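Local coordinates for cell division control protein 73 (Saccharomyces cerevisiae, PDB 3V46), which serves as a Paf1 complex subunit in transcription elongation by RNA polymerase II, with this C-terminal Ras-like domain promoting association of the complex with chromatin, at residues Ser25-Ala30 against Ser39-Pro44; Arg87-Phe92 against Ile165-Arg170; Phe120-Asp125 against Leu141-Arg146. One frame throughout, in Å; residues are numbered along the deposited sequence.

Contact 1. Residues Ser25-Ala30 against Ser39-Pro44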
# COMPACT_ATOMS: atom_id res chain seq x y z
N SER A 25 -7.58 6.45 -8.29
CA SER A 25 -7.21 5.46 -7.28
C SER A 25 -8.41 4.67 -6.80
O SER A 25 -9.43 5.25 -6.46
CB SER A 25 -6.57 6.14 -6.08
OG SER A 25 -5.28 6.63 -6.42
N ILE A 26 -8.28 3.35 -6.77
CA ILE A 26 -9.38 2.54 -6.25
C ILE A 26 -9.20 2.27 -4.76
O ILE A 26 -10.19 2.03 -4.08
CB ILE A 26 -9.66 1.24 -7.07
CG1 ILE A 26 -8.57 0.19 -6.89
CG2 ILE A 26 -9.87 1.58 -8.55
CD1 ILE A 26 -8.89 -1.11 -7.67
N LEU A 27 -7.96 2.33 -4.26
CA LEU A 27 -7.67 2.25 -2.83
C LEU A 27 -6.98 3.52 -2.35
O LEU A 27 -6.02 3.98 -2.96
CB LEU A 27 -6.78 1.04 -2.50
CG LEU A 27 -7.41 -0.34 -2.60
CD1 LEU A 27 -6.37 -1.44 -2.37
CD2 LEU A 27 -8.55 -0.48 -1.61
N THR A 28 -7.51 4.11 -1.27
CA THR A 28 -6.94 5.31 -0.68
C THR A 28 -6.99 5.19 0.84
O THR A 28 -7.54 4.22 1.36
CB THR A 28 -7.75 6.54 -1.07
OG1 THR A 28 -8.98 6.53 -0.34
CG2 THR A 28 -8.04 6.55 -2.57
N VAL A 29 -6.44 6.16 1.56
CA VAL A 29 -6.54 6.09 3.03
C VAL A 29 -7.99 6.08 3.49
O VAL A 29 -8.27 5.64 4.61
CB VAL A 29 -5.78 7.23 3.77
CG1 VAL A 29 -4.29 7.03 3.70
CG2 VAL A 29 -6.20 8.61 3.26
N ALA A 30 -8.91 6.55 2.66
CA ALA A 30 -10.31 6.62 3.08
C ALA A 30 -11.00 5.27 3.13
O ALA A 30 -11.94 5.09 3.90
CB ALA A 30 -11.10 7.59 2.20
N SER A 39 -12.15 -6.92 4.72
CA SER A 39 -12.21 -7.53 3.39
C SER A 39 -13.44 -7.01 2.68
O SER A 39 -14.13 -7.73 1.96
CB SER A 39 -12.24 -9.05 3.48
OG SER A 39 -11.11 -9.52 4.19
N LYS A 40 -13.71 -5.72 2.88
CA LYS A 40 -14.87 -5.08 2.28
C LYS A 40 -14.39 -3.94 1.41
O LYS A 40 -13.86 -2.95 1.91
CB LYS A 40 -15.82 -4.57 3.36
CG LYS A 40 -16.51 -5.69 4.13
CD LYS A 40 -17.47 -5.16 5.18
CE LYS A 40 -18.17 -6.30 5.92
NZ LYS A 40 -17.22 -7.32 6.45
N TYR A 41 -14.55 -4.08 0.10
CA TYR A 41 -14.20 -3.02 -0.82
C TYR A 41 -15.35 -2.01 -1.01
O TYR A 41 -16.48 -2.39 -1.34
CB TYR A 41 -13.78 -3.55 -2.20
CG TYR A 41 -13.44 -2.37 -3.06
CD1 TYR A 41 -12.22 -1.74 -2.93
CD2 TYR A 41 -14.38 -1.82 -3.92
CE1 TYR A 41 -11.92 -0.63 -3.65
CE2 TYR A 41 -14.09 -0.69 -4.66
CZ TYR A 41 -12.85 -0.10 -4.51
OH TYR A 41 -12.55 1.02 -5.21
N VAL A 42 -15.03 -0.73 -0.83
CA VAL A 42 -16.01 0.35 -0.99
C VAL A 42 -15.37 1.49 -1.78
O VAL A 42 -14.23 1.83 -1.54
CB VAL A 42 -16.44 0.91 0.38
CG1 VAL A 42 -17.42 2.06 0.21
CG2 VAL A 42 -17.03 -0.20 1.24
N ASN A 43 -16.12 2.07 -2.71
CA ASN A 43 -15.70 3.25 -3.44
C ASN A 43 -15.22 4.33 -2.48
O ASN A 43 -15.96 4.73 -1.59
CB ASN A 43 -16.88 3.78 -4.26
CG ASN A 43 -16.50 4.92 -5.20
OD1 ASN A 43 -15.62 5.73 -4.92
ND2 ASN A 43 -17.19 4.98 -6.34
N PRO A 44 -13.98 4.81 -2.65
CA PRO A 44 -13.41 5.72 -1.65
C PRO A 44 -14.09 7.09 -1.58
O PRO A 44 -14.00 7.76 -0.55
CB PRO A 44 -11.96 5.88 -2.11
CG PRO A 44 -11.98 5.57 -3.56
CD PRO A 44 -13.02 4.51 -3.73
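The two loops that flank helix 32-38 of the Ras-like fold meet here, with Tyr41 and Pro44 laid against Ile26 to Ala30. Ile26 to Ala30 belong to the connection from strand 16-18 into this helix. In nucleotide-binding relatives that connection carries the P-loop, but this domain does not bind GTP. Tyr41 has CG opposite the backbone N (chi1 180°), and its ring reaches across to the first loop. Tyr41 OH donates a hydrogen bond to Ile26 O at 2.8 Å. The hydroxyl comes in at 122° to the C=O bond and tilts modestly out of the carbonyl plane. Ile26 O lies at the ring edge, near its plane. So does Leu27 CD2, at 3.9 Å from Tyr41 CE1. The Ile26 side chain stays close as well, its CB 3.4 Å from Tyr41 OH. Pro44 fills the other half of the contact. Its CB lies 3.5 Å from Thr28 OG1, and the two side chains cross at about a right angle. Thr28 OG1 also accepts from Ala30 N at 3.0 Å, an ST turn just before helix 32-38. Ala30 CB then faces Pro44 O. A phenylalanine in place of Tyr41 would probably leave Ile26 O without its hydroxyl donor and the two loops without this direct bond. Asn31 ND2 also donates to Ile26 O, and to Val42 O on the second loop. One carbonyl thus takes donors from two side chains, and the two loops are joined by hydrogen bonds as well as by the packing of Pro44 on Thr28.

Contact 2. Residues Arg87-Phe92 against Ile165-Arg170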
# COMPACT_ATOMS: atom_id res chain seq x y z
N ARG A 87 11.77 2.94 7.10
CA ARG A 87 10.61 2.28 7.69
C ARG A 87 9.52 1.97 6.68
O ARG A 87 8.56 1.29 6.99
CB ARG A 87 10.02 3.14 8.81
CG ARG A 87 10.93 3.29 10.04
CD ARG A 87 10.46 4.40 10.96
NE ARG A 87 9.10 4.20 11.44
CZ ARG A 87 8.41 5.10 12.14
NH1 ARG A 87 8.97 6.26 12.46
NH2 ARG A 87 7.17 4.84 12.53
N VAL A 88 9.66 2.49 5.46
CA VAL A 88 8.63 2.29 4.44
C VAL A 88 8.76 0.87 3.90
O VAL A 88 9.80 0.49 3.36
CB VAL A 88 8.76 3.33 3.31
CG1 VAL A 88 7.82 3.02 2.16
CG2 VAL A 88 8.49 4.73 3.84
N VAL A 89 7.70 0.08 4.08
CA VAL A 89 7.72 -1.34 3.72
C VAL A 89 6.83 -1.66 2.52
O VAL A 89 6.98 -2.71 1.90
CB VAL A 89 7.30 -2.24 4.91
CG1 VAL A 89 8.28 -2.10 6.06
CG2 VAL A 89 5.89 -1.94 5.37
N ALA A 90 5.92 -0.75 2.17
CA ALA A 90 5.07 -0.94 0.99
C ALA A 90 4.63 0.40 0.47
O ALA A 90 4.40 1.34 1.24
CB ALA A 90 3.87 -1.81 1.33
N ILE A 91 4.50 0.46 -0.85
CA ILE A 91 4.06 1.66 -1.55
C ILE A 91 2.98 1.26 -2.54
O ILE A 91 3.20 0.42 -3.42
CB ILE A 91 5.24 2.32 -2.29
CG1 ILE A 91 6.33 2.74 -1.28
CG2 ILE A 91 4.77 3.54 -3.10
CD1 ILE A 91 7.59 3.25 -1.90
N PHE A 92 1.79 1.84 -2.37
CA PHE A 92 0.73 1.71 -3.35
C PHE A 92 0.93 2.80 -4.38
O PHE A 92 1.11 3.97 -4.02
CB PHE A 92 -0.65 1.86 -2.70
CG PHE A 92 -1.07 0.69 -1.86
CD1 PHE A 92 -0.17 0.04 -1.03
CD2 PHE A 92 -2.36 0.25 -1.88
CE1 PHE A 92 -0.58 -1.03 -0.24
CE2 PHE A 92 -2.77 -0.82 -1.09
CZ PHE A 92 -1.88 -1.45 -0.27
N ILE A 165 9.20 -10.20 6.66
CA ILE A 165 10.16 -11.20 7.11
C ILE A 165 11.49 -10.99 6.38
O ILE A 165 12.56 -11.07 6.97
CB ILE A 165 9.60 -12.61 6.94
CG1 ILE A 165 8.53 -12.87 8.00
CG2 ILE A 165 10.71 -13.68 7.06
CD1 ILE A 165 7.67 -14.07 7.72
N SER A 166 11.42 -10.68 5.09
CA SER A 166 12.63 -10.47 4.31
C SER A 166 13.36 -9.20 4.73
O SER A 166 14.59 -9.13 4.62
CB SER A 166 12.34 -10.45 2.81
OG SER A 166 11.78 -9.21 2.40
N ARG A 167 12.62 -8.20 5.23
CA ARG A 167 13.23 -6.95 5.69
C ARG A 167 13.65 -7.04 7.16
O ARG A 167 14.09 -6.05 7.75
CB ARG A 167 12.27 -5.76 5.52
CG ARG A 167 11.71 -5.54 4.12
CD ARG A 167 12.54 -4.58 3.26
NE ARG A 167 13.00 -3.40 3.99
CZ ARG A 167 12.47 -2.18 3.88
NH1 ARG A 167 11.44 -1.96 3.08
NH2 ARG A 167 12.98 -1.17 4.58
N GLY A 168 13.47 -8.21 7.77
CA GLY A 168 14.04 -8.49 9.08
C GLY A 168 13.10 -8.42 10.26
O GLY A 168 13.51 -8.64 11.40
N TYR A 169 11.84 -8.11 10.01
CA TYR A 169 10.85 -8.07 11.07
C TYR A 169 10.69 -9.50 11.61
O TYR A 169 10.68 -10.47 10.85
CB TYR A 169 9.52 -7.46 10.56
CG TYR A 169 9.63 -5.97 10.22
CD1 TYR A 169 10.22 -5.55 9.04
CD2 TYR A 169 9.14 -4.99 11.09
CE1 TYR A 169 10.34 -4.21 8.72
CE2 TYR A 169 9.25 -3.64 10.78
CZ TYR A 169 9.86 -3.25 9.60
OH TYR A 169 9.99 -1.91 9.27
N ARG A 170 10.61 -9.64 12.93
CA ARG A 170 10.54 -10.97 13.55
C ARG A 170 9.47 -11.04 14.64
O ARG A 170 9.20 -12.11 15.19
CB ARG A 170 11.89 -11.35 14.15
CG ARG A 170 12.71 -12.29 13.28
CD ARG A 170 13.72 -13.08 14.11
NE ARG A 170 14.56 -12.22 14.94
CZ ARG A 170 14.41 -12.02 16.25
NH1 ARG A 170 13.43 -12.64 16.91
NH2 ARG A 170 15.23 -11.22 16.90
O HOH W 1 12.43 1.47 3.12
O HOH W 2 9.48 -3.30 1.40
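The guanidinium group of Arg167 turns its edge to Val88 O, which lies near its plane, and the oxygen of water 2 sits at the edge too. The Tyr169 ring stands beside Val89, whose CG1 approaches it obliquely, 3.6 Å from Tyr169 OH. The ring carbon CE1 of Tyr169 lies 4.0 Å from the same methyl. Arg167 NH1 donates to Val88 O at 3.0 Å, and the N-H points well at the oxygen (159°). The donor stands 21° out of the carbonyl plane. The Arg167 chain is bent at chi2 (-92°) and again at chi3, which turns its end toward the strand. Two waters widen the grip. Water 1 donates to Val88 O and accepts from Arg167 NH2, the latter at 3.1 Å. Water 2 donates to Val89 O at 2.6 Å and accepts from Arg167 NH1. Two successive strand carbonyls are therefore served by one side chain, directly or through water. The contact sets the turn just after helix 149-166 against the start of the inner strand 88-92. The helix ends in a Schellman motif, with Gly168 at positive phi and Gly168 N bonded to Ile165 O at 3.1 Å. Two residues further on from Arg167, Tyr169 reaches Val89 as well. Leu164 of the helix touches both Val89 and Tyr169, and Pro11 touches the Tyr169 side chain.

Contact 3. Residues Phe120-Asp125 against Leu141-Arg146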
# COMPACT_ATOMS: atom_id res chain seq x y z
N PHE A 120 -2.98 -1.47 -7.71
CA PHE A 120 -4.32 -2.04 -7.70
C PHE A 120 -5.16 -1.40 -8.80
O PHE A 120 -5.10 -0.19 -9.03
CB PHE A 120 -5.01 -1.79 -6.34
CG PHE A 120 -4.56 -2.70 -5.24
CD1 PHE A 120 -3.38 -2.46 -4.55
CD2 PHE A 120 -5.33 -3.80 -4.88
CE1 PHE A 120 -2.98 -3.30 -3.53
CE2 PHE A 120 -4.94 -4.63 -3.85
CZ PHE A 120 -3.76 -4.39 -3.19
N HIS A 121 -5.94 -2.23 -9.48
CA HIS A 121 -6.82 -1.73 -10.53
C HIS A 121 -7.99 -2.68 -10.73
O HIS A 121 -7.99 -3.81 -10.23
CB HIS A 121 -6.05 -1.56 -11.84
CG HIS A 121 -5.58 -2.85 -12.42
ND1 HIS A 121 -6.19 -3.45 -13.50
CD2 HIS A 121 -4.56 -3.67 -12.06
CE1 HIS A 121 -5.56 -4.58 -13.78
NE2 HIS A 121 -4.57 -4.74 -12.92
N PHE A 122 -9.01 -2.21 -11.44
CA PHE A 122 -10.16 -3.05 -11.71
C PHE A 122 -9.90 -3.98 -12.87
O PHE A 122 -9.28 -3.59 -13.87
CB PHE A 122 -11.40 -2.21 -12.01
CG PHE A 122 -12.00 -1.56 -10.80
CD1 PHE A 122 -12.28 -2.32 -9.67
CD2 PHE A 122 -12.28 -0.21 -10.78
CE1 PHE A 122 -12.84 -1.74 -8.55
CE2 PHE A 122 -12.83 0.38 -9.66
CZ PHE A 122 -13.11 -0.38 -8.55
N ALA A 123 -10.38 -5.20 -12.73
CA ALA A 123 -10.38 -6.17 -13.82
C ALA A 123 -11.04 -5.52 -15.02
O ALA A 123 -12.12 -4.95 -14.91
CB ALA A 123 -11.13 -7.40 -13.40
N GLY A 124 -10.38 -5.59 -16.18
CA GLY A 124 -10.90 -4.99 -17.39
C GLY A 124 -10.17 -3.72 -17.78
O GLY A 124 -10.04 -3.42 -18.96
N ASP A 125 -9.70 -2.98 -16.79
CA ASP A 125 -8.98 -1.73 -17.04
C ASP A 125 -7.52 -2.02 -17.31
O ASP A 125 -6.87 -2.72 -16.53
CB ASP A 125 -9.08 -0.78 -15.85
CG ASP A 125 -10.48 -0.26 -15.64
OD1 ASP A 125 -11.28 -0.30 -16.60
OD2 ASP A 125 -10.77 0.20 -14.51
N LEU A 141 -9.11 -6.14 -8.79
CA LEU A 141 -10.37 -6.27 -8.07
C LEU A 141 -11.50 -6.24 -9.10
O LEU A 141 -11.41 -5.53 -10.10
CB LEU A 141 -10.56 -5.12 -7.08
CG LEU A 141 -9.57 -5.02 -5.93
CD1 LEU A 141 -9.87 -3.77 -5.12
CD2 LEU A 141 -9.64 -6.26 -5.07
N ASP A 142 -12.57 -7.00 -8.85
CA ASP A 142 -13.75 -6.94 -9.70
C ASP A 142 -14.45 -5.61 -9.48
O ASP A 142 -14.57 -5.14 -8.35
CB ASP A 142 -14.73 -8.07 -9.36
CG ASP A 142 -14.27 -9.44 -9.86
OD1 ASP A 142 -13.43 -9.52 -10.79
OD2 ASP A 142 -14.79 -10.45 -9.32
N LYS A 143 -14.93 -4.99 -10.54
CA LYS A 143 -15.67 -3.74 -10.42
C LYS A 143 -17.00 -3.95 -9.69
O LYS A 143 -17.38 -3.13 -8.85
CB LYS A 143 -15.95 -3.14 -11.80
CG LYS A 143 -14.69 -2.85 -12.60
CD LYS A 143 -15.00 -2.12 -13.90
CE LYS A 143 -13.72 -1.81 -14.67
NZ LYS A 143 -13.98 -1.46 -16.09
N ASN A 144 -17.69 -5.05 -9.98
CA ASN A 144 -19.07 -5.22 -9.53
C ASN A 144 -19.37 -6.51 -8.77
O ASN A 144 -20.52 -6.79 -8.44
CB ASN A 144 -20.02 -5.13 -10.72
CG ASN A 144 -19.73 -3.95 -11.62
OD1 ASN A 144 -19.92 -2.80 -11.23
ND2 ASN A 144 -19.26 -4.23 -12.84
N LYS A 145 -18.35 -7.32 -8.53
CA LYS A 145 -18.50 -8.49 -7.68
C LYS A 145 -17.53 -8.32 -6.53
O LYS A 145 -16.46 -7.77 -6.72
CB LYS A 145 -18.19 -9.78 -8.44
CG LYS A 145 -19.16 -10.08 -9.57
CD LYS A 145 -20.56 -10.36 -9.06
CE LYS A 145 -21.46 -10.79 -10.20
NZ LYS A 145 -22.83 -11.13 -9.75
N ARG A 146 -17.92 -8.78 -5.34
CA ARG A 146 -17.11 -8.62 -4.15
C ARG A 146 -16.72 -9.96 -3.51
O ARG A 146 -16.03 -9.97 -2.49
CB ARG A 146 -17.87 -7.77 -3.13
CG ARG A 146 -18.32 -6.39 -3.66
CD ARG A 146 -17.29 -5.29 -3.37
NE ARG A 146 -15.98 -5.58 -3.93
CZ ARG A 146 -15.57 -5.25 -5.15
NH1 ARG A 146 -16.38 -4.61 -5.97
NH2 ARG A 146 -14.36 -5.59 -5.55
O HOH W 3 -14.33 -6.07 -13.27
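Phe122 and Lys143 meet because each holds its CG beside the backbone N, opposite the carbonyl carbon (chi1 -75° in Phe122), and because the Lys143 chain is extended beyond CG. The lysine can therefore run past the phenylalanine and on to Asp125. Its CG comes within 3.4 Å of Phe122 CB, and its CB lies over one face of the ring, displaced toward the rim. At the ring edge, near the plane, sits Leu141 O. The two side chains cross at a slant, and the lysine ends at the carboxylate. Lys143 NZ forms a salt bridge with Asp125 OD1 at 3.0 Å, reaching that oxygen from above the carboxylate plane. Asp125 is placed by a type II turn that starts at Phe122, with Asp125 N bonded to Phe122 O. The backbones pair where the neighbouring parallel strands 116-122 and 136-141 finish, with Phe122 opposite Leu141. Leu141 N donates to His121 O at 3.0 Å, and Ala123 N donates to Leu141 O at 2.8 Å. Both bonds are nearly straight, the second at 166°. Phe122 CA adds a C-H contact to Leu141 O at 3.2 Å. Beyond the pairing, water 3 donates to Ala123 O and accepts from Lys143 N, each at 3.0 Å. Within the loop after Leu141, Arg146 grips Asp142 O end-on with NH1 and NH2, the closer being NH2 at 2.8 Å. Its NE forms a salt bridge with Asp149 of helix 149-166. Direct pairing thus gives way to a water bridge and then to an ion pair. The lysine charge is probably offset by Asp125, while its CB and CG pack against the phenylalanine.

How the contacts relate
All three contacts lie in one Ras-like domain built round a six-stranded mixed sheet. Contact 1 comes first along the chain, and contact 3 is nested inside the long loop that contact 2 closes. Contacts 1 and 3 lie on the same side of the chain's centre, their own centres about 12 Å apart. They touch where Ile26 meets Phe122 and Tyr41 meets Arg146. Contact 2 is on the other side, its centre about 22 Å from that of contact 1 and about 26 Å from that of contact 3. Neighbouring strands 88-92 and 116-122 link contacts 2 and 3, and Leu27 packs on both Phe92 and Phe120. These apolar side chains thus connect segments of all three contacts.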